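PDB 4LRZ: PTS-dependent dihydroxyacetone kinase operon regulatory protein from Escherichia coli, which activates transcription of the dhaKLM operon from a sigma-70 promoter and represses its own expression, here represented by its N-terminal sensor region. Local coordinates for residues S13-T18 with Q126-M131; W20-K25 with L118-I123; F76-T81 with T106-G111. All blocks are in the same frame, centred on the assembly; numbering follows the deposited sequence.

Contact 1. Residues S13-T18 with Q126-M131; sequences SPLIAT and QAVKTM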
loop_
_atom_site.group_PDB
_atom_site.type_symbol
_atom_site.label_atom_id
_atom_site.label_comp_id
_atom_site.label_asym_id
_atom_site.label_seq_id
_atom_site.Cartn_x
_atom_site.Cartn_y
_atom_site.Cartn_z
ATOM N N SER F 13 16.474 8.100 -30.711
ATOM C CA SER F 13 15.860 6.891 -30.074
ATOM C C SER F 13 14.962 6.151 -31.052
ATOM O O SER F 13 14.187 6.798 -31.757
ATOM C CB SER F 13 15.012 7.274 -28.860
ATOM O OG SER F 13 14.055 6.253 -28.539
ATOM N N PRO F 14 15.043 4.793 -31.080
ATOM C CA PRO F 14 14.140 4.009 -31.931
ATOM C C PRO F 14 12.686 4.237 -31.533
ATOM O O PRO F 14 11.792 4.186 -32.391
ATOM C CB PRO F 14 14.567 2.541 -31.671
ATOM C CG PRO F 14 15.343 2.562 -30.399
ATOM C CD PRO F 14 16.026 3.925 -30.396
ATOM N N LEU F 15 12.464 4.497 -30.247
ATOM C CA LEU F 15 11.124 4.800 -29.732
ATOM C C LEU F 15 10.529 6.044 -30.393
ATOM O O LEU F 15 9.385 6.016 -30.817
ATOM C CB LEU F 15 11.136 4.957 -28.199
ATOM C CG LEU F 15 9.829 4.621 -27.460
ATOM C CD1 LEU F 15 9.324 3.196 -27.771
ATOM C CD2 LEU F 15 9.980 4.808 -25.951
ATOM N N ILE F 16 11.317 7.109 -30.481
ATOM C CA ILE F 16 10.911 8.354 -31.118
ATOM C C ILE F 16 10.700 8.179 -32.626
ATOM O O ILE F 16 9.661 8.555 -33.152
ATOM C CB ILE F 16 11.916 9.517 -30.825
ATOM C CG1 ILE F 16 11.506 10.272 -29.556
ATOM C CG2 ILE F 16 11.933 10.540 -31.948
ATOM C CD1 ILE F 16 11.766 9.547 -28.289
ATOM N N ALA F 17 11.700 7.599 -33.287
ATOM C CA ALA F 17 11.720 7.380 -34.717
ATOM C C ALA F 17 10.512 6.560 -35.162
ATOM O O ALA F 17 9.883 6.880 -36.157
ATOM C CB ALA F 17 13.041 6.670 -35.126
ATOM N N THR F 18 10.200 5.513 -34.407
ATOM C CA THR F 18 9.052 4.657 -34.667
ATOM C C THR F 18 7.757 5.448 -34.541
ATOM O O THR F 18 6.859 5.320 -35.384
ATOM C CB THR F 18 9.045 3.490 -33.674
ATOM O OG1 THR F 18 10.247 2.735 -33.871
ATOM C CG2 THR F 18 7.845 2.588 -33.884
ATOM N N GLN F 126 6.412 2.881 -20.246
ATOM C CA GLN F 126 7.420 3.384 -19.295
ATOM C C GLN F 126 7.636 4.867 -19.148
ATOM O O GLN F 126 7.134 5.637 -19.934
ATOM C CB GLN F 126 8.762 2.789 -19.602
ATOM C CG GLN F 126 9.152 2.783 -21.013
ATOM C CD GLN F 126 10.041 1.590 -21.230
ATOM O OE1 GLN F 126 11.205 1.721 -21.613
ATOM N NE2 GLN F 126 9.519 0.413 -20.889
ATOM N N ALA F 127 8.419 5.244 -18.129
ATOM C CA ALA F 127 8.763 6.630 -17.908
ATOM C C ALA F 127 9.470 7.114 -19.147
ATOM O O ALA F 127 10.404 6.457 -19.607
ATOM C CB ALA F 127 9.661 6.767 -16.721
ATOM N N VAL F 128 9.028 8.248 -19.692
ATOM C CA VAL F 128 9.607 8.769 -20.947
ATOM C C VAL F 128 9.705 10.304 -20.933
ATOM O O VAL F 128 8.848 11.003 -20.397
ATOM C CB VAL F 128 8.748 8.314 -22.216
ATOM C CG1 VAL F 128 9.212 9.011 -23.445
ATOM C CG2 VAL F 128 8.871 6.787 -22.486
ATOM N N LYS F 129 10.749 10.816 -21.561
ATOM C CA LYS F 129 10.979 12.249 -21.704
ATOM C C LYS F 129 11.178 12.639 -23.176
ATOM O O LYS F 129 12.015 12.054 -23.848
ATOM C CB LYS F 129 12.271 12.610 -20.993
ATOM C CG LYS F 129 12.618 14.100 -21.055
ATOM C CD LYS F 129 13.970 14.375 -20.365
ATOM C CE LYS F 129 14.170 15.853 -20.141
ATOM N NZ LYS F 129 15.102 16.120 -18.972
ATOM N N THR F 130 10.481 13.662 -23.660
ATOM C CA THR F 130 10.721 14.147 -25.021
ATOM C C THR F 130 11.026 15.651 -24.923
ATOM O O THR F 130 10.391 16.356 -24.124
ATOM C CB THR F 130 9.511 13.907 -25.929
ATOM O OG1 THR F 130 8.365 14.490 -25.332
ATOM C CG2 THR F 130 9.200 12.414 -26.103
ATOM N N MET F 131 12.017 16.124 -25.676
ATOM C CA MET F 131 12.444 17.532 -25.615
ATOM C C MET F 131 12.571 18.106 -27.013
ATOM O O MET F 131 12.932 17.394 -27.907
ATOM C CB MET F 131 13.850 17.671 -25.005
ATOM C CG MET F 131 14.065 16.964 -23.706
ATOM S SD MET F 131 15.769 17.250 -23.172
ATOM C CE MET F 131 15.877 19.040 -23.273
#
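Leu15 and Val128 meet in a small apolar contact that joins the first turn of helix 14-26, the N-terminal helix of the modelled chain, to strand 128-131 at one side of a five-stranded antiparallel sheet. The two side chains reach toward each other tip to tip, Leu15 CD2 lying 4.1 Å from Val128 CG2. Leu15 CG stands anti to the backbone N (chi1 -152°), which carries the isobutyl group out from the helix to the strand. On Val128 the branch that touches is the one beside the backbone N, because CG1 takes the place anti to it (chi1 171°). A looser second pair follows one strand step of two residues further on: Ile16 CD1 approaches Thr130 CG2 at 4.4 Å. The CB of Ile16 does not face the strand, and only the far end of the side chain swings across to it. The sheet is that of the GAF domain, with strand order 2-1-5-4-3. Strand 128-131 is outermost on this side within the chain and is paired with strand 143-151 through Val128 with Ala147 and Thr130 with Phe145. Thr130 offers its methyl to the helix, while its OG1 accepts a hydrogen bond from Ala117 N. At the start of the helix, Pro14 O takes two donors from opposite faces of its carbonyl plane: Thr18 N, and Thr18 OG1 at 2.6 Å, tilted 31° from that plane. The side chain of Leu15 is about 9 Å from a bound ADP.

Contact 2. Residues W20-K25 with L118-I123; sequences WERCNK and LSLAAI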
loop_
_atom_site.group_PDB
_atom_site.type_symbol
_atom_site.label_atom_id
_atom_site.label_comp_id
_atom_site.label_asym_id
_atom_site.label_seq_id
_atom_site.Cartn_x
_atom_site.Cartn_y
_atom_site.Cartn_z
ATOM N N TRP F 20 7.508 8.727 -34.903
ATOM C CA TRP F 20 7.508 9.568 -36.089
ATOM C C TRP F 20 6.942 8.864 -37.315
ATOM O O TRP F 20 6.174 9.467 -38.039
ATOM C CB TRP F 20 8.895 10.053 -36.386
ATOM C CG TRP F 20 9.386 11.156 -35.499
ATOM C CD1 TRP F 20 8.803 11.637 -34.347
ATOM C CD2 TRP F 20 10.620 11.873 -35.651
ATOM N NE1 TRP F 20 9.579 12.631 -33.810
ATOM C CE2 TRP F 20 10.700 12.798 -34.579
ATOM C CE3 TRP F 20 11.656 11.845 -36.611
ATOM C CZ2 TRP F 20 11.779 13.698 -34.434
ATOM C CZ3 TRP F 20 12.742 12.729 -36.456
ATOM C CH2 TRP F 20 12.796 13.639 -35.370
ATOM N N GLU F 21 7.297 7.595 -37.535
ATOM C CA GLU F 21 6.713 6.829 -38.663
ATOM C C GLU F 21 5.192 6.689 -38.562
ATOM O O GLU F 21 4.537 6.682 -39.581
ATOM C CB GLU F 21 7.317 5.414 -38.854
ATOM C CG GLU F 21 8.837 5.322 -39.165
ATOM C CD GLU F 21 9.371 3.844 -39.259
ATOM O OE1 GLU F 21 8.708 2.902 -38.710
ATOM O OE2 GLU F 21 10.459 3.628 -39.886
ATOM N N ARG F 22 4.633 6.556 -37.357
ATOM C CA ARG F 22 3.162 6.473 -37.211
ATOM C C ARG F 22 2.522 7.826 -37.507
ATOM O O ARG F 22 1.500 7.919 -38.195
ATOM C CB ARG F 22 2.757 5.985 -35.824
ATOM C CG ARG F 22 3.281 4.583 -35.462
ATOM C CD ARG F 22 2.650 4.078 -34.131
ATOM N NE ARG F 22 3.051 4.853 -32.948
ATOM C CZ ARG F 22 4.133 4.584 -32.208
ATOM N NH1 ARG F 22 4.935 3.559 -32.521
ATOM N NH2 ARG F 22 4.418 5.342 -31.150
ATOM N N CYS F 23 3.160 8.875 -37.003
ATOM C CA CYS F 23 2.682 10.254 -37.177
ATOM C C CYS F 23 2.765 10.757 -38.627
ATOM O O CYS F 23 1.968 11.598 -39.039
ATOM C CB CYS F 23 3.458 11.205 -36.255
ATOM S SG CYS F 23 3.116 11.071 -34.449
ATOM N N ASN F 24 3.740 10.230 -39.372
ATOM C CA ASN F 24 3.983 10.560 -40.777
ATOM C C ASN F 24 2.802 10.263 -41.709
ATOM O O ASN F 24 2.596 10.973 -42.676
ATOM C CB ASN F 24 5.217 9.800 -41.285
ATOM C CG ASN F 24 6.478 10.603 -41.154
ATOM O OD1 ASN F 24 6.439 11.834 -41.164
ATOM N ND2 ASN F 24 7.614 9.919 -41.026
ATOM N N LYS F 25 2.062 9.194 -41.399
ATOM C CA LYS F 25 0.918 8.759 -42.179
ATOM C C LYS F 25 -0.132 9.861 -42.326
ATOM O O LYS F 25 -0.566 10.147 -43.446
ATOM C CB LYS F 25 0.281 7.519 -41.550
ATOM C CG LYS F 25 1.168 6.252 -41.547
ATOM C CD LYS F 25 0.491 5.079 -40.751
ATOM C CE LYS F 25 1.489 3.998 -40.241
ATOM N NZ LYS F 25 1.384 3.674 -38.731
ATOM N N LEU F 118 3.638 12.763 -23.203
ATOM C CA LEU F 118 2.249 12.727 -22.733
ATOM C C LEU F 118 1.533 11.468 -23.219
ATOM O O LEU F 118 0.696 10.895 -22.474
ATOM C CB LEU F 118 1.479 13.954 -23.233
ATOM C CG LEU F 118 1.865 15.302 -22.692
ATOM C CD1 LEU F 118 0.936 16.386 -23.157
ATOM C CD2 LEU F 118 1.849 15.235 -21.128
ATOM N N SER F 119 1.832 11.033 -24.457
ATOM C CA SER F 119 1.279 9.732 -24.942
ATOM C C SER F 119 2.280 8.606 -24.963
ATOM O O SER F 119 1.928 7.464 -24.737
ATOM C CB SER F 119 0.638 9.857 -26.352
ATOM O OG SER F 119 1.580 10.256 -27.348
ATOM N N LEU F 120 3.530 8.902 -25.272
ATOM C CA LEU F 120 4.490 7.834 -25.514
ATOM C C LEU F 120 4.730 7.013 -24.244
ATOM O O LEU F 120 5.116 5.832 -24.301
ATOM C CB LEU F 120 5.793 8.438 -25.965
ATOM C CG LEU F 120 6.492 7.896 -27.179
ATOM C CD1 LEU F 120 7.979 8.279 -27.043
ATOM C CD2 LEU F 120 6.253 6.372 -27.457
ATOM N N ALA F 121 4.492 7.623 -23.088
ATOM C CA ALA F 121 4.684 6.886 -21.845
ATOM C C ALA F 121 3.748 5.691 -21.762
ATOM O O ALA F 121 4.200 4.586 -21.460
ATOM C CB ALA F 121 4.547 7.795 -20.614
ATOM N N ALA F 122 2.464 5.915 -22.026
ATOM C CA ALA F 122 1.477 4.838 -22.023
ATOM C C ALA F 122 1.633 3.919 -23.223
ATOM O O ALA F 122 1.357 2.728 -23.130
ATOM C CB ALA F 122 0.056 5.400 -22.035
ATOM N N ILE F 123 2.020 4.472 -24.357
ATOM C CA ILE F 123 2.271 3.633 -25.518
ATOM C C ILE F 123 3.432 2.681 -25.213
ATOM O O ILE F 123 3.358 1.501 -25.557
ATOM C CB ILE F 123 2.585 4.465 -26.795
ATOM C CG1 ILE F 123 1.308 5.156 -27.317
ATOM C CG2 ILE F 123 3.164 3.573 -27.917
ATOM C CD1 ILE F 123 1.580 6.458 -28.142
#
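Arg22 and Ile123 come at each other from opposite directions, each leaving its own helix pointed at the other. The arginine carries the contact with one nitrogen: NH2 is 3.9 Å from Ile123 CG2, which approaches the guanidinium obliquely. The same NH2 lies 4.3 Å from Leu120 CD2, and this methyl sits at the edge of the group, near its plane. The arginine chain runs out straight at chi2 and then bends at chi3 (-66°), a turn that brings the flat end round to helix 117-124. Ile123 presents CG2 because CG1 lies beside the backbone N (chi1 -72°), leaving CG2 anti to that nitrogen. Leu120 is aimed less directly, and its CD2 makes the approach. The two aliphatic side chains thus border the guanidinium without satisfying it. Its polar partner is Glu110, whose OE2 forms a salt bridge with NH2. With NE also close to the same carboxylate, the guanidinium is probably restricted in its rotation, and the methyl groups of Leu120 and Ile123 lie beside this ion pair. Helix 110-113 lies beside both helices of the contact, with Glu110 touching Cys23, Ser119 and Ile123. Helix 117-124 in turn rests on the GAF sheet, Leu118 packing on Phe145 of strand 143-151 and Ala162 of strand 157-166, and Ala121 on Ala147 and Pro149.

Contact 3. Residues F76-T81 with T106-G111; sequences FILDET and TYCAEG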
loop_
_atom_site.group_PDB
_atom_site.type_symbol
_atom_site.label_atom_id
_atom_site.label_comp_id
_atom_site.label_asym_id
_atom_site.label_seq_id
_atom_site.Cartn_x
_atom_site.Cartn_y
_atom_site.Cartn_z
ATOM N N PHE F 76 0.660 17.547 -14.742
ATOM C CA PHE F 76 -0.598 17.079 -15.283
ATOM C C PHE F 76 -0.921 15.677 -14.761
ATOM O O PHE F 76 -0.041 14.840 -14.666
ATOM C CB PHE F 76 -0.474 16.915 -16.823
ATOM C CG PHE F 76 -0.381 18.215 -17.637
ATOM C CD1 PHE F 76 -0.678 19.458 -17.102
ATOM C CD2 PHE F 76 -0.085 18.134 -19.023
ATOM C CE1 PHE F 76 -0.628 20.616 -17.908
ATOM C CE2 PHE F 76 -0.057 19.275 -19.853
ATOM C CZ PHE F 76 -0.329 20.526 -19.278
ATOM N N ILE F 77 -2.191 15.402 -14.484
ATOM C CA ILE F 77 -2.662 14.015 -14.430
ATOM C C ILE F 77 -3.496 13.733 -15.704
ATOM O O ILE F 77 -4.351 14.522 -16.035
ATOM C CB ILE F 77 -3.605 13.742 -13.242
ATOM C CG1 ILE F 77 -3.405 14.765 -12.162
ATOM C CG2 ILE F 77 -3.424 12.278 -12.748
ATOM C CD1 ILE F 77 -3.498 14.148 -10.662
ATOM N N LEU F 78 -3.240 12.627 -16.405
ATOM C CA LEU F 78 -4.052 12.250 -17.552
ATOM C C LEU F 78 -4.678 10.877 -17.285
ATOM O O LEU F 78 -4.047 10.036 -16.600
ATOM C CB LEU F 78 -3.242 12.225 -18.854
ATOM C CG LEU F 78 -2.466 13.501 -19.275
ATOM C CD1 LEU F 78 -1.042 13.463 -18.717
ATOM C CD2 LEU F 78 -2.381 13.613 -20.768
ATOM N N ASP F 79 -5.873 10.626 -17.856
ATOM C CA ASP F 79 -6.501 9.299 -17.723
ATOM C C ASP F 79 -5.877 8.301 -18.696
ATOM O O ASP F 79 -4.957 8.677 -19.419
ATOM C CB ASP F 79 -8.029 9.359 -17.815
ATOM C CG ASP F 79 -8.524 9.483 -19.221
ATOM O OD1 ASP F 79 -7.730 9.602 -20.179
ATOM O OD2 ASP F 79 -9.755 9.394 -19.402
ATOM N N GLU F 80 -6.363 7.054 -18.744
ATOM C CA GLU F 80 -5.742 6.115 -19.658
ATOM C C GLU F 80 -5.860 6.485 -21.142
ATOM O O GLU F 80 -5.187 5.866 -21.943
ATOM C CB GLU F 80 -6.160 4.636 -19.500
ATOM C CG GLU F 80 -7.560 4.106 -19.014
ATOM C CD GLU F 80 -8.697 5.091 -18.829
ATOM O OE1 GLU F 80 -9.677 5.005 -19.582
ATOM O OE2 GLU F 80 -8.652 5.900 -17.884
ATOM N N THR F 81 -6.714 7.442 -21.518
ATOM C CA THR F 81 -6.838 7.808 -22.955
ATOM C C THR F 81 -6.087 9.099 -23.288
ATOM O O THR F 81 -6.428 9.755 -24.256
ATOM C CB THR F 81 -8.322 7.979 -23.414
ATOM O OG1 THR F 81 -8.798 9.260 -22.996
ATOM C CG2 THR F 81 -9.261 6.886 -22.821
ATOM N N THR F 106 -8.499 18.281 -22.454
ATOM C CA THR F 106 -7.791 18.174 -23.734
ATOM C C THR F 106 -7.201 16.766 -23.847
ATOM O O THR F 106 -6.544 16.291 -22.889
ATOM C CB THR F 106 -6.621 19.160 -23.774
ATOM O OG1 THR F 106 -7.128 20.492 -23.795
ATOM C CG2 THR F 106 -5.724 18.964 -25.010
ATOM N N TYR F 107 -7.445 16.104 -24.973
ATOM C CA TYR F 107 -6.804 14.821 -25.303
ATOM C C TYR F 107 -5.458 15.053 -25.973
ATOM O O TYR F 107 -5.345 15.884 -26.857
ATOM C CB TYR F 107 -7.686 13.996 -26.259
ATOM C CG TYR F 107 -9.005 13.578 -25.682
ATOM C CD1 TYR F 107 -9.103 12.396 -24.966
ATOM C CD2 TYR F 107 -10.175 14.352 -25.884
ATOM C CE1 TYR F 107 -10.318 11.960 -24.455
ATOM C CE2 TYR F 107 -11.413 13.938 -25.374
ATOM C CZ TYR F 107 -11.458 12.727 -24.635
ATOM O OH TYR F 107 -12.606 12.248 -24.082
ATOM N N CYS F 108 -4.461 14.283 -25.572
ATOM C CA CYS F 108 -3.081 14.489 -25.980
ATOM C C CYS F 108 -2.537 13.245 -26.656
ATOM O O CYS F 108 -1.292 13.056 -26.731
ATOM C CB CYS F 108 -2.203 14.762 -24.738
ATOM S SG CYS F 108 -2.734 16.157 -23.759
ATOM N N ALA F 109 -3.451 12.410 -27.162
ATOM C CA ALA F 109 -3.083 11.255 -27.992
ATOM C C ALA F 109 -2.035 11.607 -29.041
ATOM O O ALA F 109 -1.894 12.758 -29.456
ATOM C CB ALA F 109 -4.330 10.563 -28.623
ATOM N N GLU F 110 -1.236 10.600 -29.368
ATOM C CA GLU F 110 -0.194 10.720 -30.339
ATOM C C GLU F 110 -0.798 11.083 -31.683
ATOM O O GLU F 110 -0.167 11.798 -32.458
ATOM C CB GLU F 110 0.483 9.365 -30.490
ATOM C CG GLU F 110 1.685 9.389 -31.388
ATOM C CD GLU F 110 2.401 8.043 -31.403
ATOM O OE1 GLU F 110 1.786 7.056 -31.846
ATOM O OE2 GLU F 110 3.573 7.959 -30.945
ATOM N N GLY F 111 -1.990 10.546 -31.963
ATOM C CA GLY F 111 -2.694 10.808 -33.220
ATOM C C GLY F 111 -3.208 12.246 -33.277
ATOM O O GLY F 111 -3.705 12.683 -34.313
#
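Two oxygens of Thr81 approach the edge of the Tyr107 ring, its hydroxyl and its backbone carbonyl. OG1 is 3.4 Å from Tyr107 CE1 and close to the ring plane, while Thr81 O lies in that plane, 3.8 Å from CD1. An oxygen facing the C-H rim of an aromatic ring is electrostatically favourable, though weak. Thr81 is set in place by an Asx turn at Asp79, in the connection between antiparallel strands 74-79 and 84-89 of the GAF sheet. Asp79 OD1 accepts from Thr81 N at 2.7 Å, met from well above the carboxylate plane, and receives Thr81 OG1 on the syn lone pair of the carboxylate oxygen. A further bond from Cys83 N makes three donors on this one oxygen. The threonine hydroxyl lies between the backbone N and the carbonyl carbon (chi1 79°), where it can serve Asp79 and still face the tyrosine. Tyr107 also meets the ring of His36, the planes at about 30°. Deeper in, Cys108, in the loop leading into helix 110-113 with Ala109 at its N-cap, packs on Leu78 of the strand; Cys108 also touches Leu118, and Leu78 also touches Thr160 of strand 157-166. Between Leu78 and Cys108 the touching group is one methyl, Leu78 CD2, which is 3.9 Å from Cys108 SG and 4.1 Å from Cys108 CB.

In the fold
All three contacts lie on the same side of the chain's centre, around the GAF domain, and are nested along the chain: contact 3 within the loop closed by contact 2, and contact 2 within that of contact 1. Contacts 1 and 2 share helix 14-26, with centres about 9 Å apart; Leu120 links them by touching Leu15, Ile16 and Val128. Contacts 2 and 3, with centres about 12 Å apart, touch through Glu110, and their helices 110-113 and 117-124 follow each other in the chain. Contacts 1 and 3 reach the same sheet without touching, their centres about 16 Å apart. Helix 14-26 is thereby fastened to strand 128-131, helix 117-124 and helix 110-113, joining the N-terminal helix to the GAF part of the sensor region.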